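Long-range contact in protein CLPV1 (Pseudomonas aeruginosa, PDB 4UQW), which probably acts as the AAA+ ATPase that disassembles the contracted TssB-TssC sheath of the type VI secretion system, here represented by its N domain: residues 18-30 / 42-54. Sequence-based numbering, arbitrary orientation.
Sequences LAYKAIEAATVFC and HWFHQILQLPDSD
W43 meets helix 17-33 in two ways at once: its indole edge bonds to the backbone and its face takes an aliphatic side chain. NE1 donates to A19 O at 3.0 Å, in the carbonyl plane and on a lone pair, with an N-H...O angle of 148°. That oxygen already accepts the helical bond from I23 N, so two donors grip it. I23 CD1 lies over the six-membered ring, 3.5 Å from its centroid, a CH-pi contact, while CG1 packs near CE2. With CG anti to the backbone N (chi1 -165°), W43 places its ring face against I23 and its edge alongside A22, whose CB also touches I47 CG1 at 3.6 Å.

Segments 18-30 and 42-49 approach to 8.3 Å between axes, consistent with the small A22 and A26 side chains; A26 CB meets H42 CB at 3.8 Å. Near the far end, C30 CB covers one face of the H42 imidazole and F29 comes to its edge. Both ring nitrogens are occupied, ND1 by E39 N and NE2 by N35 OD1, which fixes the ring's rotation and ties helix 40-49 to the connection leading into it from helix 17-33.

Against this buried W43 side, the Q46 and F29 side is partly exposed to solvent. Q46 is a knob among A22, A25, A26 and F29; its chain bends at chi2 (-62°), bringing OE1 3.4 Å from A25 CB and NE2 beside the F29 ring. Past the end of helix 40-49, L50 and L18 slide by in opposite directions, L18 CG to L50 CD1 at 3.6 Å. S53 then takes the N-cap position of helix 54-61, its OG hydrogen-bonded to H56 ND1.

Apolar packing therefore carries most of this interhelical contact in the Clp N domain; the indole bond adds a directional polar link which, with I23 over the face, should help hold W43 in place.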
ATOM      1  N   LEU A  18       6.514   5.286   8.455  1.00 17.37           N
ATOM      2  CA  LEU A  18       5.130   5.645   8.102  1.00 17.11           C
ATOM      3  C   LEU A  18       4.389   4.395   7.594  1.00 17.22           C
ATOM      4  O   LEU A  18       3.223   4.068   8.002  1.00 16.31           O
ATOM      5  CB  LEU A  18       5.153   6.802   7.060  1.00 18.45           C
ATOM      6  CG  LEU A  18       3.757   7.307   6.643  1.00 17.50           C
ATOM      7  CD1 LEU A  18       3.811   8.788   6.208  1.00 16.90           C
ATOM      8  CD2 LEU A  18       3.144   6.480   5.516  1.00 17.80           C
ATOM      9  N   ALA A  19       4.999   3.651   6.669  1.00 15.25           N
ATOM     10  CA  ALA A  19       4.359   2.478   6.074  1.00 13.86           C
ATOM     11  C   ALA A  19       4.143   1.400   7.119  1.00 14.93           C
ATOM     12  O   ALA A  19       3.086   0.751   7.125  1.00 16.14           O
ATOM     13  CB  ALA A  19       5.178   1.894   4.903  1.00 15.57           C
ATOM     14  N   TYR A  20       5.116   1.147   8.017  1.00 14.33           N
ATOM     15  CA  TYR A  20       4.975   0.072   8.980  1.00 15.50           C
ATOM     16  C   TYR A  20       3.941   0.457  10.039  1.00 16.46           C
ATOM     17  O   TYR A  20       3.098  -0.368  10.441  1.00 16.28           O
ATOM     18  CB  TYR A  20       6.298  -0.239   9.692  1.00 16.44           C
ATOM     19  CG  TYR A  20       6.551  -1.687  10.119  1.00 16.17           C
ATOM     20  CD1 TYR A  20       5.512  -2.592  10.354  1.00 20.86           C
ATOM     21  CD2 TYR A  20       7.845  -2.188  10.162  1.00 17.99           C
ATOM     22  CE1 TYR A  20       5.761  -3.921  10.721  1.00 19.11           C
ATOM     23  CE2 TYR A  20       8.114  -3.493  10.555  1.00 17.35           C
ATOM     24  CZ  TYR A  20       7.077  -4.366  10.823  1.00 18.45           C
ATOM     25  OH  TYR A  20       7.276  -5.683  11.162  1.00 19.22           O
ATOM     26  N   LYS A  21       3.958   1.703  10.482  1.00 15.96           N
ATOM     27  CA  LYS A  21       2.936   2.115  11.474  1.00 16.18           C
ATOM     28  C   LYS A  21       1.555   2.005  10.860  1.00 17.52           C
ATOM     29  O   LYS A  21       0.577   1.688  11.552  1.00 18.24           O
ATOM     30  CB  LYS A  21       3.217   3.546  11.974  1.00 16.98           C
ATOM     31  CG  LYS A  21       4.436   3.562  12.954  1.00 23.69           C
ATOM     32  CD  LYS A  21       4.768   5.010  13.368  1.00 42.06           C
ATOM     33  CE  LYS A  21       6.041   5.084  14.209  1.00 55.44           C
ATOM     34  NZ  LYS A  21       6.598   6.477  14.168  1.00 66.12           N
ATOM     35  N   ALA A  22       1.459   2.223   9.540  1.00 15.56           N
ATOM     36  CA  ALA A  22       0.130   2.103   8.926  1.00 15.02           C
ATOM     37  C   ALA A  22      -0.308   0.644   8.787  1.00 16.58           C
ATOM     38  O   ALA A  22      -1.511   0.371   8.798  1.00 17.55           O
ATOM     39  CB  ALA A  22       0.082   2.833   7.551  1.00 16.08           C
ATOM     40  N   ILE A  23       0.616  -0.315   8.607  1.00 16.75           N
ATOM     41  CA  ILE A  23       0.308  -1.759   8.681  1.00 16.01           C
ATOM     42  C   ILE A  23      -0.282  -2.069  10.060  1.00 15.16           C
ATOM     43  O   ILE A  23      -1.268  -2.820  10.204  1.00 16.06           O
ATOM     44  CB  ILE A  23       1.621  -2.699   8.510  1.00 21.11           C
ATOM     45  CG1 ILE A  23       1.950  -2.804   7.047  1.00 34.31           C
ATOM     46  CG2 ILE A  23       1.406  -4.128   9.159  1.00 25.55           C
ATOM     47  CD1 ILE A  23       0.908  -3.598   6.247  1.00 32.65           C
ATOM     48  N   GLU A  24       0.359  -1.569  11.110  1.00 15.53           N
ATOM     49  CA  GLU A  24      -0.141  -1.776  12.474  1.00 16.46           C
ATOM     50  C   GLU A  24      -1.526  -1.189  12.622  1.00 17.42           C
ATOM     51  O   GLU A  24      -2.419  -1.853  13.147  1.00 18.13           O
ATOM     52  CB  GLU A  24       0.857  -1.171  13.476  1.00 19.94           C
ATOM     53  CG  GLU A  24       0.437  -1.423  14.916  1.00 21.45           C
ATOM     54  CD  GLU A  24       1.480  -0.928  15.939  1.00 30.86           C
ATOM     55  OE1 GLU A  24       2.585  -0.511  15.521  1.00 37.12           O
ATOM     56  OE2 GLU A  24       1.165  -1.015  17.135  1.00 35.37           O
ATOM     57  N   ALA A  25      -1.738   0.041  12.173  1.00 17.66           N
ATOM     58  CA  ALA A  25      -3.046   0.687  12.282  1.00 18.22           C
ATOM     59  C   ALA A  25      -4.080  -0.079  11.476  1.00 17.06           C
ATOM     60  O   ALA A  25      -5.251  -0.203  11.908  1.00 20.37           O
ATOM     61  CB  ALA A  25      -2.973   2.135  11.800  1.00 21.45           C
ATOM     62  N   ALA A  26      -3.680  -0.565  10.285  1.00 16.34           N
ATOM     63  CA  ALA A  26      -4.578  -1.356   9.457  1.00 17.77           C
ATOM     64  C   ALA A  26      -4.985  -2.629  10.135  1.00 16.74           C
ATOM     65  O   ALA A  26      -6.129  -3.078   9.962  1.00 17.71           O
ATOM     66  CB  ALA A  26      -3.897  -1.707   8.156  1.00 17.19           C
ATOM     67  N   THR A  27      -4.050  -3.217  10.879  1.00 17.60           N
ATOM     68  CA  THR A  27      -4.379  -4.441  11.611  1.00 18.17           C
ATOM     69  C   THR A  27      -5.395  -4.152  12.702  1.00 17.92           C
ATOM     70  O   THR A  27      -6.354  -4.910  12.886  1.00 18.36           O
ATOM     71  CB  THR A  27      -3.075  -5.038  12.227  1.00 15.46           C
ATOM     72  OG1 THR A  27      -2.205  -5.431  11.168  1.00 16.59           O
ATOM     73  CG2 THR A  27      -3.382  -6.264  13.085  1.00 20.06           C
ATOM     74  N   VAL A  28      -5.191  -3.077  13.441  1.00 17.29           N
ATOM     75  CA  VAL A  28      -6.124  -2.734  14.528  1.00 19.88           C
ATOM     76  C   VAL A  28      -7.524  -2.488  13.932  1.00 20.75           C
ATOM     77  O   VAL A  28      -8.562  -2.959  14.463  1.00 21.46           O
ATOM     78  CB  VAL A  28      -5.648  -1.504  15.279  1.00 21.80           C
ATOM     79  CG1 VAL A  28      -6.780  -0.943  16.235  1.00 27.09           C
ATOM     80  CG2 VAL A  28      -4.322  -1.835  16.016  1.00 24.89           C
ATOM     81  N   PHE A  29      -7.570  -1.776  12.808  1.00 21.79           N
ATOM     82  CA  PHE A  29      -8.865  -1.471  12.153  1.00 20.55           C
ATOM     83  C   PHE A  29      -9.542  -2.724  11.644  1.00 21.38           C
ATOM     84  O   PHE A  29     -10.757  -2.908  11.826  1.00 22.33           O
ATOM     85  CB  PHE A  29      -8.608  -0.487  10.999  1.00 23.54           C
ATOM     86  CG  PHE A  29      -9.841  -0.042  10.252  1.00 28.17           C
ATOM     87  CD1 PHE A  29     -10.332  -0.784   9.198  1.00 44.85           C
ATOM     88  CD2 PHE A  29     -10.461   1.147  10.574  1.00 31.34           C
ATOM     89  CE1 PHE A  29     -11.449  -0.367   8.489  1.00 49.58           C
ATOM     90  CE2 PHE A  29     -11.566   1.585   9.861  1.00 35.56           C
ATOM     91  CZ  PHE A  29     -12.058   0.822   8.822  1.00 38.23           C
ATOM     92  N   CYS A  30      -8.769  -3.564  10.952  1.00 18.95           N
ATOM     93  CA  CYS A  30      -9.268  -4.830  10.428  1.00 19.85           C
ATOM     94  C   CYS A  30      -9.917  -5.664  11.535  1.00 23.00           C
ATOM     95  O   CYS A  30     -11.006  -6.229  11.373  1.00 22.33           O
ATOM     96  CB  CYS A  30      -8.070  -5.559   9.788  1.00 16.20           C
ATOM     97  SG  CYS A  30      -8.574  -7.168   9.124  1.00 18.51           S
ATOM     98  N   HIS A  42      -7.230  -1.903   3.583  1.00 15.78           N
ATOM     99  CA  HIS A  42      -7.034  -1.397   4.948  1.00 13.82           C
ATOM    100  C   HIS A  42      -5.790  -0.531   5.026  1.00 15.20           C
ATOM    101  O   HIS A  42      -5.769   0.500   5.699  1.00 15.41           O
ATOM    102  CB  HIS A  42      -6.864  -2.549   5.966  1.00 15.13           C
ATOM    103  CG  HIS A  42      -8.066  -3.421   6.139  1.00 15.37           C
ATOM    104  ND1 HIS A  42      -8.078  -4.698   5.640  1.00 15.48           N
ATOM    105  CD2 HIS A  42      -9.249  -3.231   6.774  1.00 15.40           C
ATOM    106  CE1 HIS A  42      -9.222  -5.287   5.971  1.00 16.49           C
ATOM    107  NE2 HIS A  42      -9.946  -4.416   6.651  1.00 16.15           N
ATOM    108  N   TRP A  43      -4.705  -0.996   4.392  1.00 14.29           N
ATOM    109  CA  TRP A  43      -3.396  -0.340   4.510  1.00 13.82           C
ATOM    110  C   TRP A  43      -3.479   1.035   3.838  1.00 15.98           C
ATOM    111  O   TRP A  43      -3.057   2.057   4.399  1.00 15.11           O
ATOM    112  CB  TRP A  43      -2.351  -1.195   3.807  1.00 12.88           C
ATOM    113  CG  TRP A  43      -0.933  -0.828   4.160  1.00 14.40           C
ATOM    114  CD1 TRP A  43      -0.526   0.057   5.107  1.00 15.22           C
ATOM    115  CD2 TRP A  43       0.211  -1.424   3.579  1.00 15.18           C
ATOM    116  NE1 TRP A  43       0.882   0.048   5.155  1.00 13.60           N
ATOM    117  CE2 TRP A  43       1.332  -0.897   4.253  1.00 13.38           C
ATOM    118  CE3 TRP A  43       0.388  -2.451   2.618  1.00 16.70           C
ATOM    119  CZ2 TRP A  43       2.651  -1.290   3.918  1.00 16.01           C
ATOM    120  CZ3 TRP A  43       1.670  -2.855   2.288  1.00 15.56           C
ATOM    121  CH2 TRP A  43       2.791  -2.264   2.957  1.00 15.64           C
ATOM    122  N   PHE A  44      -4.017   1.053   2.604  1.00 15.53           N
ATOM    123  CA  PHE A  44      -4.079   2.312   1.855  1.00 16.79           C
ATOM    124  C   PHE A  44      -5.061   3.288   2.540  1.00 17.75           C
ATOM    125  O   PHE A  44      -4.791   4.505   2.621  1.00 16.88           O
ATOM    126  CB  PHE A  44      -4.494   2.051   0.394  1.00 17.30           C
ATOM    127  CG  PHE A  44      -3.332   1.721  -0.468  1.00 21.19           C
ATOM    128  CD1 PHE A  44      -2.345   0.901   0.007  1.00 27.90           C
ATOM    129  CD2 PHE A  44      -3.200   2.247  -1.764  1.00 25.21           C
ATOM    130  CE1 PHE A  44      -1.246   0.563  -0.783  1.00 35.78           C
ATOM    131  CE2 PHE A  44      -2.072   1.911  -2.547  1.00 23.57           C
ATOM    132  CZ  PHE A  44      -1.132   1.080  -2.055  1.00 25.91           C
ATOM    133  N   HIS A  45      -6.201   2.773   3.041  1.00 15.58           N
ATOM    134  CA  HIS A  45      -7.110   3.644   3.771  1.00 16.93           C
ATOM    135  C   HIS A  45      -6.367   4.291   4.998  1.00 18.67           C
ATOM    136  O   HIS A  45      -6.476   5.505   5.239  1.00 19.50           O
ATOM    137  CB  HIS A  45      -8.351   2.847   4.185  1.00 19.70           C
ATOM    138  CG  HIS A  45      -9.214   3.592   5.136  1.00 22.62           C
ATOM    139  ND1 HIS A  45     -10.161   4.512   4.745  1.00 27.05           N
ATOM    140  CD2 HIS A  45      -9.210   3.593   6.491  1.00 19.89           C
ATOM    141  CE1 HIS A  45     -10.758   5.004   5.824  1.00 23.70           C
ATOM    142  NE2 HIS A  45     -10.193   4.469   6.892  1.00 25.50           N
ATOM    143  N   GLN A  46      -5.593   3.489   5.718  1.00 16.41           N
ATOM    144  CA  GLN A  46      -4.902   4.022   6.891  1.00 16.95           C
ATOM    145  C   GLN A  46      -3.820   5.009   6.509  1.00 17.19           C
ATOM    146  O   GLN A  46      -3.628   6.049   7.205  1.00 18.49           O
ATOM    147  CB  GLN A  46      -4.302   2.881   7.747  1.00 17.16           C
ATOM    148  CG  GLN A  46      -5.389   2.175   8.560  1.00 19.92           C
ATOM    149  CD  GLN A  46      -6.101   3.031   9.552  1.00 21.43           C
ATOM    150  OE1 GLN A  46      -5.517   3.866  10.281  1.00 26.24           O
ATOM    151  NE2 GLN A  46      -7.385   2.887   9.539  1.00 25.83           N
ATOM    152  N   ILE A  47      -3.129   4.771   5.409  1.00 15.16           N
ATOM    153  CA  ILE A  47      -2.121   5.744   4.961  1.00 16.87           C
ATOM    154  C   ILE A  47      -2.788   7.072   4.614  1.00 17.46           C
ATOM    155  O   ILE A  47      -2.274   8.150   5.022  1.00 17.65           O
ATOM    156  CB  ILE A  47      -1.332   5.172   3.722  1.00 15.88           C
ATOM    157  CG1 ILE A  47      -0.419   4.023   4.151  1.00 15.44           C
ATOM    158  CG2 ILE A  47      -0.553   6.318   3.001  1.00 19.18           C
ATOM    159  CD1 ILE A  47       0.007   3.134   2.956  1.00 17.10           C
ATOM    160  N   LEU A  48      -3.954   7.021   3.974  1.00 16.79           N
ATOM    161  CA  LEU A  48      -4.617   8.241   3.526  1.00 17.99           C
ATOM    162  C   LEU A  48      -5.267   8.985   4.700  1.00 19.99           C
ATOM    163  O   LEU A  48      -5.681  10.143   4.526  1.00 20.93           O
ATOM    164  CB  LEU A  48      -5.647   7.899   2.439  1.00 17.43           C
ATOM    165  CG  LEU A  48      -4.865   7.561   1.156  1.00 21.14           C
ATOM    166  CD1 LEU A  48      -5.814   6.871   0.203  1.00 29.98           C
ATOM    167  CD2 LEU A  48      -4.283   8.789   0.522  1.00 22.53           C
ATOM    168  N   GLN A  49      -5.377   8.332   5.879  1.00 19.86           N
ATOM    169  CA  GLN A  49      -5.870   9.008   7.097  1.00 20.42           C
ATOM    170  C   GLN A  49      -4.848   9.968   7.722  1.00 21.48           C
ATOM    171  O   GLN A  49      -5.246  10.848   8.507  1.00 23.67           O
ATOM    172  CB  GLN A  49      -6.282   7.990   8.165  1.00 20.25           C
ATOM    173  CG  GLN A  49      -7.558   7.216   7.829  1.00 23.31           C
ATOM    174  CD  GLN A  49      -8.799   8.080   7.971  1.00 42.86           C
ATOM    175  OE1 GLN A  49      -9.258   8.673   7.003  1.00 37.38           O
ATOM    176  NE2 GLN A  49      -9.330   8.172   9.193  1.00 55.77           N
ATOM    177  N   LEU A  50      -3.573   9.813   7.347  1.00 19.02           N
ATOM    178  CA  LEU A  50      -2.496  10.647   7.850  1.00 19.94           C
ATOM    179  C   LEU A  50      -2.565  12.045   7.222  1.00 20.56           C
ATOM    180  O   LEU A  50      -3.233  12.246   6.211  1.00 21.71           O
ATOM    181  CB  LEU A  50      -1.146   9.984   7.515  1.00 19.34           C
ATOM    182  CG  LEU A  50      -0.951   8.565   8.061  1.00 21.48           C
ATOM    183  CD1 LEU A  50       0.339   8.024   7.417  1.00 19.82           C
ATOM    184  CD2 LEU A  50      -0.742   8.647   9.579  1.00 20.32           C
ATOM    185  N   PRO A  51      -1.867  12.997   7.806  1.00 21.79           N
ATOM    186  CA  PRO A  51      -1.857  14.332   7.213  1.00 25.19           C
ATOM    187  C   PRO A  51      -1.267  14.377   5.800  1.00 23.32           C
ATOM    188  O   PRO A  51      -1.720  15.175   4.950  1.00 23.68           O
ATOM    189  CB  PRO A  51      -0.956  15.126   8.162  1.00 26.42           C
ATOM    190  CG  PRO A  51      -1.025  14.376   9.453  1.00 29.18           C
ATOM    191  CD  PRO A  51      -1.093  12.922   9.070  1.00 23.64           C
ATOM    192  N   ASP A  52      -0.272  13.521   5.543  1.00 20.41           N
ATOM    193  CA  ASP A  52       0.418  13.507   4.254  1.00 17.92           C
ATOM    194  C   ASP A  52       1.210  12.222   4.127  1.00 19.27           C
ATOM    195  O   ASP A  52       1.483  11.540   5.129  1.00 18.87           O
ATOM    196  CB  ASP A  52       1.326  14.740   4.134  1.00 21.36           C
ATOM    197  CG  ASP A  52       1.734  15.064   2.691  1.00 22.46           C
ATOM    198  OD1 ASP A  52       1.090  14.616   1.720  1.00 21.51           O
ATOM    199  OD2 ASP A  52       2.720  15.842   2.536  1.00 26.80           O
ATOM    200  N   SER A  53       1.592  11.900   2.895  1.00 17.54           N
ATOM    201  CA  SER A  53       2.351  10.698   2.574  1.00 16.08           C
ATOM    202  C   SER A  53       2.709  10.719   1.094  1.00 16.91           C
ATOM    203  O   SER A  53       2.200  11.576   0.356  1.00 17.43           O
ATOM    204  CB  SER A  53       1.567   9.416   2.851  1.00 16.36           C
ATOM    205  OG  SER A  53       0.491   9.312   1.888  1.00 17.12           O
ATOM    206  N   ASP A  54       3.517   9.764   0.647  1.00 16.21           N
ATOM    207  CA  ASP A  54       3.752   9.654  -0.797  1.00 14.55           C
ATOM    208  C   ASP A  54       2.437   9.377  -1.515  1.00 16.48           C
ATOM    209  O   ASP A  54       2.230   9.861  -2.618  1.00 17.72           O
ATOM    210  CB  ASP A  54       4.658   8.469  -1.153  1.00 16.37           C
ATOM    211  CG  ASP A  54       6.067   8.629  -0.708  1.00 16.18           C
ATOM    212  OD1 ASP A  54       6.469   9.752  -0.304  1.00 16.62           O
ATOM    213  OD2 ASP A  54       6.768   7.610  -0.846  1.00 15.34           O
TER